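Long-range contact in regulator of chromosome condensation (Saccharomyces cerevisiae, PDB 3OF7), which promotes exchange of GDP for GTP on the Ran-type GTPases GSP1 and GSP2, binds chromatin and controls RNA metabolism and nuclear transport: residues E139-V151 with C161-G173. Residues are numbered along the deposited sequence; the frame is centred on the assembly and turned at random.
Sequences ESFPPLAEGHKVV and CALFSNGEVYAWG
Phe164 lies flat between two aliphatic groups: Pro143 CB sits over one ring face, 4.0 Å from the centroid, and Val150 CG2 lies over the opposite one at the same distance. Leu144 CD2 and Phe141 CD1 reach its edge. Val150 CG2 points there because it stands anti to its own carbonyl carbon. Phe141 then turns its edge to the six-membered ring of Trp172 (planes at 64°), completing an aromatic cluster, while rigid Pro142 and Pro143 pack by Tyr170, Pro143 CD 3.6 Å from Tyr170 CE1. Farther out, Asn166 CB makes a CH-pi contact with one His148 face, and a water joins His148 ND1 to Ser165 OG; an alanine in place of the histidine would probably leave Asn166 without its flat partner and this water without one hydrogen-bond partner. Ser165 OG also takes a nearly straight bond from Lys149 N (3.1 Å), and Ser165 N gives a shorter, more bent one (2.7 Å) to Lys149 O. Asn166 OD1 accepts from Glu168 N in an Asx turn. Gly147 ends the weakly bonded helix at about 142-145 in a Schellman motif, where a side chain would press on the preceding carbonyl O. Val150 and Phe164 form an antiparallel non-hydrogen-bonded pair, followed by Val151 N to Leu163 O (2.8 Å): the hairpin of strands 150-155 and 159-164 in an RCC1 propeller blade, the preceding helix and loop folded over it.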
ATOM      1  N   GLU A 139     -19.886  15.090  -8.420  1.00 24.21           N
ATOM      2  CA  GLU A 139     -21.237  14.530  -8.401  1.00 24.54           C
ATOM      3  C   GLU A 139     -21.217  13.018  -8.276  0.90 23.87           C
ATOM      4  O   GLU A 139     -22.181  12.429  -7.806  1.00 24.04           O
ATOM      5  CB  GLU A 139     -22.025  14.936  -9.656  1.00 24.86           C
ATOM      6  CG  GLU A 139     -21.867  16.392 -10.071  1.00 27.51           C
ATOM      7  CD  GLU A 139     -20.710  16.600 -11.039  0.60 28.69           C
ATOM      8  OE1 GLU A 139     -20.789  16.103 -12.188  0.60 29.23           O
ATOM      9  OE2 GLU A 139     -19.728  17.274 -10.655  0.60 29.26           O
ATOM     10  N   SER A 140     -20.103  12.399  -8.673  1.00 23.09           N
ATOM     11  CA  SER A 140     -19.919  10.952  -8.553  1.00 22.44           C
ATOM     12  C   SER A 140     -19.896  10.481  -7.102  1.00 21.74           C
ATOM     13  O   SER A 140     -20.055   9.289  -6.835  1.00 21.29           O
ATOM     14  CB  SER A 140     -18.637  10.503  -9.263  1.00 22.32           C
ATOM     15  OG  SER A 140     -18.714  10.777 -10.650  1.00 23.21           O
ATOM     16  N   PHE A 141     -19.702  11.417  -6.173  1.00 20.98           N
ATOM     17  CA  PHE A 141     -19.718  11.102  -4.748  1.00 20.65           C
ATOM     18  C   PHE A 141     -20.798  11.898  -4.021  1.00 20.78           C
ATOM     19  O   PHE A 141     -20.507  12.971  -3.480  1.00 20.23           O
ATOM     20  CB  PHE A 141     -18.359  11.388  -4.090  1.00 20.36           C
ATOM     21  CG  PHE A 141     -17.207  10.633  -4.692  1.00 19.86           C
ATOM     22  CD1 PHE A 141     -17.004   9.287  -4.396  1.00 19.42           C
ATOM     23  CD2 PHE A 141     -16.296  11.283  -5.522  1.00 19.37           C
ATOM     24  CE1 PHE A 141     -15.919   8.594  -4.931  1.00 18.51           C
ATOM     25  CE2 PHE A 141     -15.209  10.593  -6.073  1.00 19.58           C
ATOM     26  CZ  PHE A 141     -15.026   9.245  -5.777  1.00 18.58           C
ATOM     27  N   PRO A 142     -22.046  11.373  -3.990  1.00 21.19           N
ATOM     28  CA  PRO A 142     -23.127  12.060  -3.255  1.00 21.33           C
ATOM     29  C   PRO A 142     -22.840  12.468  -1.796  1.00 21.64           C
ATOM     30  O   PRO A 142     -23.367  13.492  -1.357  1.00 21.96           O
ATOM     31  CB  PRO A 142     -24.289  11.061  -3.331  1.00 21.32           C
ATOM     32  CG  PRO A 142     -24.081  10.377  -4.637  1.00 21.65           C
ATOM     33  CD  PRO A 142     -22.565  10.213  -4.743  1.00 21.08           C
ATOM     34  N   PRO A 143     -22.044  11.682  -1.029  1.00 21.69           N
ATOM     35  CA  PRO A 143     -21.803  12.187   0.324  1.00 21.67           C
ATOM     36  C   PRO A 143     -21.159  13.580   0.402  1.00 21.90           C
ATOM     37  O   PRO A 143     -21.347  14.266   1.402  1.00 21.87           O
ATOM     38  CB  PRO A 143     -20.878  11.129   0.935  1.00 21.82           C
ATOM     39  CG  PRO A 143     -21.297   9.866   0.251  1.00 21.93           C
ATOM     40  CD  PRO A 143     -21.572  10.290  -1.170  1.00 21.49           C
ATOM     41  N   LEU A 144     -20.435  13.994  -0.637  1.00 21.80           N
ATOM     42  CA  LEU A 144     -19.730  15.276  -0.617  1.00 22.31           C
ATOM     43  C   LEU A 144     -20.683  16.470  -0.550  1.00 22.98           C
ATOM     44  O   LEU A 144     -20.419  17.442   0.170  1.00 22.77           O
ATOM     45  CB  LEU A 144     -18.790  15.422  -1.816  1.00 22.03           C
ATOM     46  CG  LEU A 144     -17.589  14.466  -1.870  1.00 21.19           C
ATOM     47  CD1 LEU A 144     -16.822  14.657  -3.170  1.00 21.96           C
ATOM     48  CD2 LEU A 144     -16.667  14.630  -0.659  1.00 21.34           C
ATOM     49  N   ALA A 145     -21.781  16.381  -1.297  1.00 23.53           N
ATOM     50  CA  ALA A 145     -22.821  17.420  -1.295  1.00 24.37           C
ATOM     51  C   ALA A 145     -23.545  17.510   0.053  1.00 24.67           C
ATOM     52  O   ALA A 145     -24.123  18.545   0.379  1.00 24.67           O
ATOM     53  CB  ALA A 145     -23.813  17.181  -2.425  1.00 24.52           C
ATOM     54  N   GLU A 146     -23.502  16.425   0.827  1.00 25.17           N
ATOM     55  CA  GLU A 146     -24.093  16.388   2.166  1.00 25.52           C
ATOM     56  C   GLU A 146     -23.112  16.854   3.245  1.00 25.53           C
ATOM     57  O   GLU A 146     -23.427  16.816   4.438  1.00 26.14           O
ATOM     58  CB  GLU A 146     -24.591  14.976   2.505  1.00 25.79           C
ATOM     59  CG  GLU A 146     -25.548  14.353   1.493  1.00 27.10           C
ATOM     60  CD  GLU A 146     -26.596  13.464   2.145  0.50 28.63           C
ATOM     61  OE1 GLU A 146     -26.231  12.569   2.939  0.50 29.22           O
ATOM     62  OE2 GLU A 146     -27.796  13.662   1.858  0.50 29.79           O
ATOM     63  N   GLY A 147     -21.916  17.266   2.830  1.00 24.95           N
ATOM     64  CA  GLY A 147     -20.909  17.758   3.766  1.00 24.51           C
ATOM     65  C   GLY A 147     -20.020  16.688   4.375  1.00 24.15           C
ATOM     66  O   GLY A 147     -19.220  16.976   5.268  1.00 24.75           O
ATOM     67  N   HIS A 148     -20.145  15.448   3.911  1.00 23.14           N
ATOM     68  CA  HIS A 148     -19.225  14.403   4.362  1.00 22.28           C
ATOM     69  C   HIS A 148     -17.938  14.488   3.554  1.00 21.41           C
ATOM     70  O   HIS A 148     -17.916  15.101   2.489  1.00 21.35           O
ATOM     71  CB  HIS A 148     -19.859  13.017   4.250  1.00 22.27           C
ATOM     72  CG  HIS A 148     -21.168  12.909   4.962  1.00 22.93           C
ATOM     73  ND1 HIS A 148     -21.280  13.038   6.328  1.00 22.97           N
ATOM     74  CD2 HIS A 148     -22.426  12.726   4.494  1.00 23.50           C
ATOM     75  CE1 HIS A 148     -22.549  12.921   6.676  1.00 23.56           C
ATOM     76  NE2 HIS A 148     -23.265  12.735   5.581  1.00 24.78           N
ATOM     77  N   LYS A 149     -16.880  13.868   4.070  1.00 20.55           N
ATOM     78  CA  LYS A 149     -15.571  13.906   3.428  1.00 19.83           C
ATOM     79  C   LYS A 149     -14.929  12.528   3.366  1.00 18.74           C
ATOM     80  O   LYS A 149     -15.261  11.648   4.155  1.00 18.36           O
ATOM     81  CB  LYS A 149     -14.653  14.881   4.171  1.00 20.04           C
ATOM     82  CG  LYS A 149     -14.933  16.339   3.803  0.80 21.63           C
ATOM     83  CD  LYS A 149     -14.089  17.317   4.598  0.70 22.75           C
ATOM     84  CE  LYS A 149     -14.460  18.759   4.251  0.70 23.92           C
ATOM     85  NZ  LYS A 149     -15.925  19.006   4.409  0.70 24.24           N
ATOM     86  N   VAL A 150     -14.000  12.357   2.431  1.00 17.70           N
ATOM     87  CA  VAL A 150     -13.206  11.133   2.364  1.00 16.46           C
ATOM     88  C   VAL A 150     -12.158  11.155   3.476  1.00 16.24           C
ATOM     89  O   VAL A 150     -11.473  12.165   3.667  1.00 15.99           O
ATOM     90  CB  VAL A 150     -12.497  10.999   1.005  1.00 16.91           C
ATOM     91  CG1 VAL A 150     -11.600   9.750   0.973  1.00 15.47           C
ATOM     92  CG2 VAL A 150     -13.514  10.980  -0.147  1.00 15.95           C
ATOM     93  N   VAL A 151     -12.030  10.050   4.201  1.00 15.42           N
ATOM     94  CA  VAL A 151     -10.995   9.927   5.235  1.00 15.69           C
ATOM     95  C   VAL A 151      -9.890   8.949   4.846  1.00 15.12           C
ATOM     96  O   VAL A 151      -8.800   8.992   5.407  1.00 15.25           O
ATOM     97  CB  VAL A 151     -11.568   9.561   6.631  1.00 15.51           C
ATOM     98  CG1 VAL A 151     -12.592  10.613   7.091  1.00 16.75           C
ATOM     99  CG2 VAL A 151     -12.184   8.159   6.625  1.00 16.38           C
ATOM    100  N   CYS A 161     -11.322   2.431  -3.948  1.00 14.55           N
ATOM    101  CA  CYS A 161     -12.232   2.544  -2.818  1.00 15.22           C
ATOM    102  C   CYS A 161     -12.025   3.860  -2.084  1.00 15.48           C
ATOM    103  O   CYS A 161     -10.893   4.302  -1.904  1.00 15.07           O
ATOM    104  CB  CYS A 161     -12.051   1.365  -1.862  1.00 14.98           C
ATOM    105  SG  CYS A 161     -13.321   1.265  -0.574  1.00 17.64           S
ATOM    106  N   ALA A 162     -13.131   4.488  -1.688  1.00 15.36           N
ATOM    107  CA  ALA A 162     -13.079   5.685  -0.856  1.00 15.75           C
ATOM    108  C   ALA A 162     -13.949   5.474   0.367  1.00 15.82           C
ATOM    109  O   ALA A 162     -15.136   5.116   0.248  1.00 15.97           O
ATOM    110  CB  ALA A 162     -13.549   6.918  -1.640  1.00 15.22           C
ATOM    111  N   LEU A 163     -13.349   5.683   1.534  1.00 15.49           N
ATOM    112  CA  LEU A 163     -14.048   5.596   2.805  1.00 15.38           C
ATOM    113  C   LEU A 163     -14.438   6.991   3.283  1.00 15.70           C
ATOM    114  O   LEU A 163     -13.583   7.875   3.385  1.00 15.45           O
ATOM    115  CB  LEU A 163     -13.155   4.922   3.850  1.00 15.26           C
ATOM    116  CG  LEU A 163     -13.672   4.881   5.291  1.00 15.72           C
ATOM    117  CD1 LEU A 163     -14.980   4.079   5.390  1.00 16.55           C
ATOM    118  CD2 LEU A 163     -12.611   4.331   6.238  1.00 16.32           C
ATOM    119  N   PHE A 164     -15.725   7.181   3.583  1.00 15.82           N
ATOM    120  CA  PHE A 164     -16.230   8.502   3.959  1.00 16.34           C
ATOM    121  C   PHE A 164     -16.385   8.651   5.469  1.00 16.49           C
ATOM    122  O   PHE A 164     -16.468   7.664   6.195  1.00 15.83           O
ATOM    123  CB  PHE A 164     -17.543   8.819   3.234  1.00 16.39           C
ATOM    124  CG  PHE A 164     -17.362   9.215   1.798  1.00 16.86           C
ATOM    125  CD1 PHE A 164     -17.246   8.245   0.798  1.00 17.00           C
ATOM    126  CD2 PHE A 164     -17.308  10.554   1.437  1.00 17.03           C
ATOM    127  CE1 PHE A 164     -17.082   8.607  -0.530  1.00 18.94           C
ATOM    128  CE2 PHE A 164     -17.143  10.932   0.100  1.00 17.04           C
ATOM    129  CZ  PHE A 164     -17.032   9.958  -0.885  1.00 17.82           C
ATOM    130  N   SER A 165     -16.414   9.900   5.927  1.00 17.04           N
ATOM    131  CA  SER A 165     -16.479  10.205   7.351  1.00 18.09           C
ATOM    132  C   SER A 165     -17.787   9.738   7.997  1.00 19.34           C
ATOM    133  O   SER A 165     -17.877   9.664   9.223  1.00 19.91           O
ATOM    134  CB  SER A 165     -16.306  11.706   7.570  1.00 17.77           C
ATOM    135  OG  SER A 165     -17.216  12.420   6.758  1.00 16.83           O
ATOM    136  N   ASN A 166     -18.788   9.426   7.180  1.00 20.00           N
ATOM    137  CA  ASN A 166     -20.039   8.877   7.703  1.00 21.25           C
ATOM    138  C   ASN A 166     -20.090   7.340   7.666  1.00 21.74           C
ATOM    139  O   ASN A 166     -21.146   6.750   7.882  1.00 21.82           O
ATOM    140  CB  ASN A 166     -21.244   9.483   6.976  1.00 21.34           C
ATOM    141  CG  ASN A 166     -21.343   9.040   5.526  1.00 22.97           C
ATOM    142  OD1 ASN A 166     -20.406   8.468   4.961  1.00 22.47           O
ATOM    143  ND2 ASN A 166     -22.487   9.310   4.913  1.00 24.15           N
ATOM    144  N   GLY A 167     -18.952   6.704   7.379  1.00 21.81           N
ATOM    145  CA  GLY A 167     -18.858   5.240   7.381  1.00 22.00           C
ATOM    146  C   GLY A 167     -19.200   4.564   6.063  1.00 22.29           C
ATOM    147  O   GLY A 167     -19.077   3.341   5.936  1.00 22.66           O
ATOM    148  N   GLU A 168     -19.623   5.352   5.083  1.00 22.32           N
ATOM    149  CA  GLU A 168     -19.993   4.828   3.766  1.00 22.49           C
ATOM    150  C   GLU A 168     -18.767   4.543   2.904  1.00 21.95           C
ATOM    151  O   GLU A 168     -17.752   5.238   3.003  1.00 20.82           O
ATOM    152  CB  GLU A 168     -20.909   5.801   3.036  1.00 23.17           C
ATOM    153  CG  GLU A 168     -22.281   5.975   3.705  1.00 25.76           C
ATOM    154  CD  GLU A 168     -23.306   6.647   2.812  1.00 28.27           C
ATOM    155  OE1 GLU A 168     -22.924   7.282   1.808  1.00 30.11           O
ATOM    156  OE2 GLU A 168     -24.514   6.538   3.118  0.70 31.02           O
ATOM    157  N   VAL A 169     -18.893   3.526   2.052  1.00 21.27           N
ATOM    158  CA  VAL A 169     -17.810   3.094   1.176  1.00 20.76           C
ATOM    159  C   VAL A 169     -18.249   3.199  -0.284  1.00 20.22           C
ATOM    160  O   VAL A 169     -19.270   2.631  -0.670  1.00 19.93           O
ATOM    161  CB  VAL A 169     -17.378   1.634   1.509  1.00 21.01           C
ATOM    162  CG1 VAL A 169     -16.380   1.105   0.482  1.00 21.25           C
ATOM    163  CG2 VAL A 169     -16.781   1.559   2.904  1.00 21.54           C
ATOM    164  N   TYR A 170     -17.486   3.939  -1.084  1.00 19.38           N
ATOM    165  CA  TYR A 170     -17.681   3.960  -2.533  1.00 19.26           C
ATOM    166  C   TYR A 170     -16.561   3.169  -3.198  1.00 18.81           C
ATOM    167  O   TYR A 170     -15.402   3.268  -2.799  1.00 19.19           O
ATOM    168  CB  TYR A 170     -17.758   5.395  -3.084  1.00 19.12           C
ATOM    169  CG  TYR A 170     -19.154   5.979  -2.982  1.00 19.42           C
ATOM    170  CD1 TYR A 170     -19.736   6.225  -1.736  1.00 19.37           C
ATOM    171  CD2 TYR A 170     -19.904   6.256  -4.128  1.00 20.65           C
ATOM    172  CE1 TYR A 170     -21.022   6.734  -1.628  1.00 20.61           C
ATOM    173  CE2 TYR A 170     -21.193   6.774  -4.032  1.00 21.50           C
ATOM    174  CZ  TYR A 170     -21.743   7.009  -2.778  1.00 21.51           C
ATOM    175  OH  TYR A 170     -23.018   7.518  -2.679  1.00 21.82           O
ATOM    176  N   ALA A 171     -16.926   2.368  -4.189  1.00 18.34           N
ATOM    177  CA  ALA A 171     -15.978   1.480  -4.851  1.00 17.55           C
ATOM    178  C   ALA A 171     -16.206   1.485  -6.352  1.00 17.46           C
ATOM    179  O   ALA A 171     -17.314   1.786  -6.819  1.00 17.23           O
ATOM    180  CB  ALA A 171     -16.079   0.074  -4.287  1.00 17.48           C
ATOM    181  N   TRP A 172     -15.140   1.196  -7.103  1.00 16.98           N
ATOM    182  CA  TRP A 172     -15.196   1.101  -8.566  1.00 16.53           C
ATOM    183  C   TRP A 172     -14.027   0.281  -9.126  1.00 16.69           C
ATOM    184  O   TRP A 172     -13.067  -0.024  -8.406  1.00 16.05           O
ATOM    185  CB  TRP A 172     -15.296   2.491  -9.236  1.00 16.85           C
ATOM    186  CG  TRP A 172     -14.174   3.485  -8.952  1.00 16.20           C
ATOM    187  CD1 TRP A 172     -13.151   3.822  -9.798  1.00 17.13           C
ATOM    188  CD2 TRP A 172     -13.992   4.286  -7.770  1.00 15.49           C
ATOM    189  NE1 TRP A 172     -12.337   4.771  -9.216  1.00 15.55           N
ATOM    190  CE2 TRP A 172     -12.829   5.072  -7.971  1.00 15.78           C
ATOM    191  CE3 TRP A 172     -14.691   4.412  -6.557  1.00 16.93           C
ATOM    192  CZ2 TRP A 172     -12.352   5.970  -7.007  1.00 15.18           C
ATOM    193  CZ3 TRP A 172     -14.210   5.304  -5.589  1.00 16.73           C
ATOM    194  CH2 TRP A 172     -13.048   6.070  -5.825  1.00 16.73           C
ATOM    195  N   GLY A 173     -14.128  -0.092 -10.398  1.00 16.30           N
ATOM    196  CA  GLY A 173     -13.124  -0.939 -11.050  1.00 16.15           C
ATOM    197  C   GLY A 173     -13.604  -2.379 -11.075  1.00 16.58           C
ATOM    198  O   GLY A 173     -14.791  -2.636 -11.338  1.00 16.04           O
TER
HETATM  199  O   HOH W   1     -19.303  13.309   8.077  1.00 26.37           O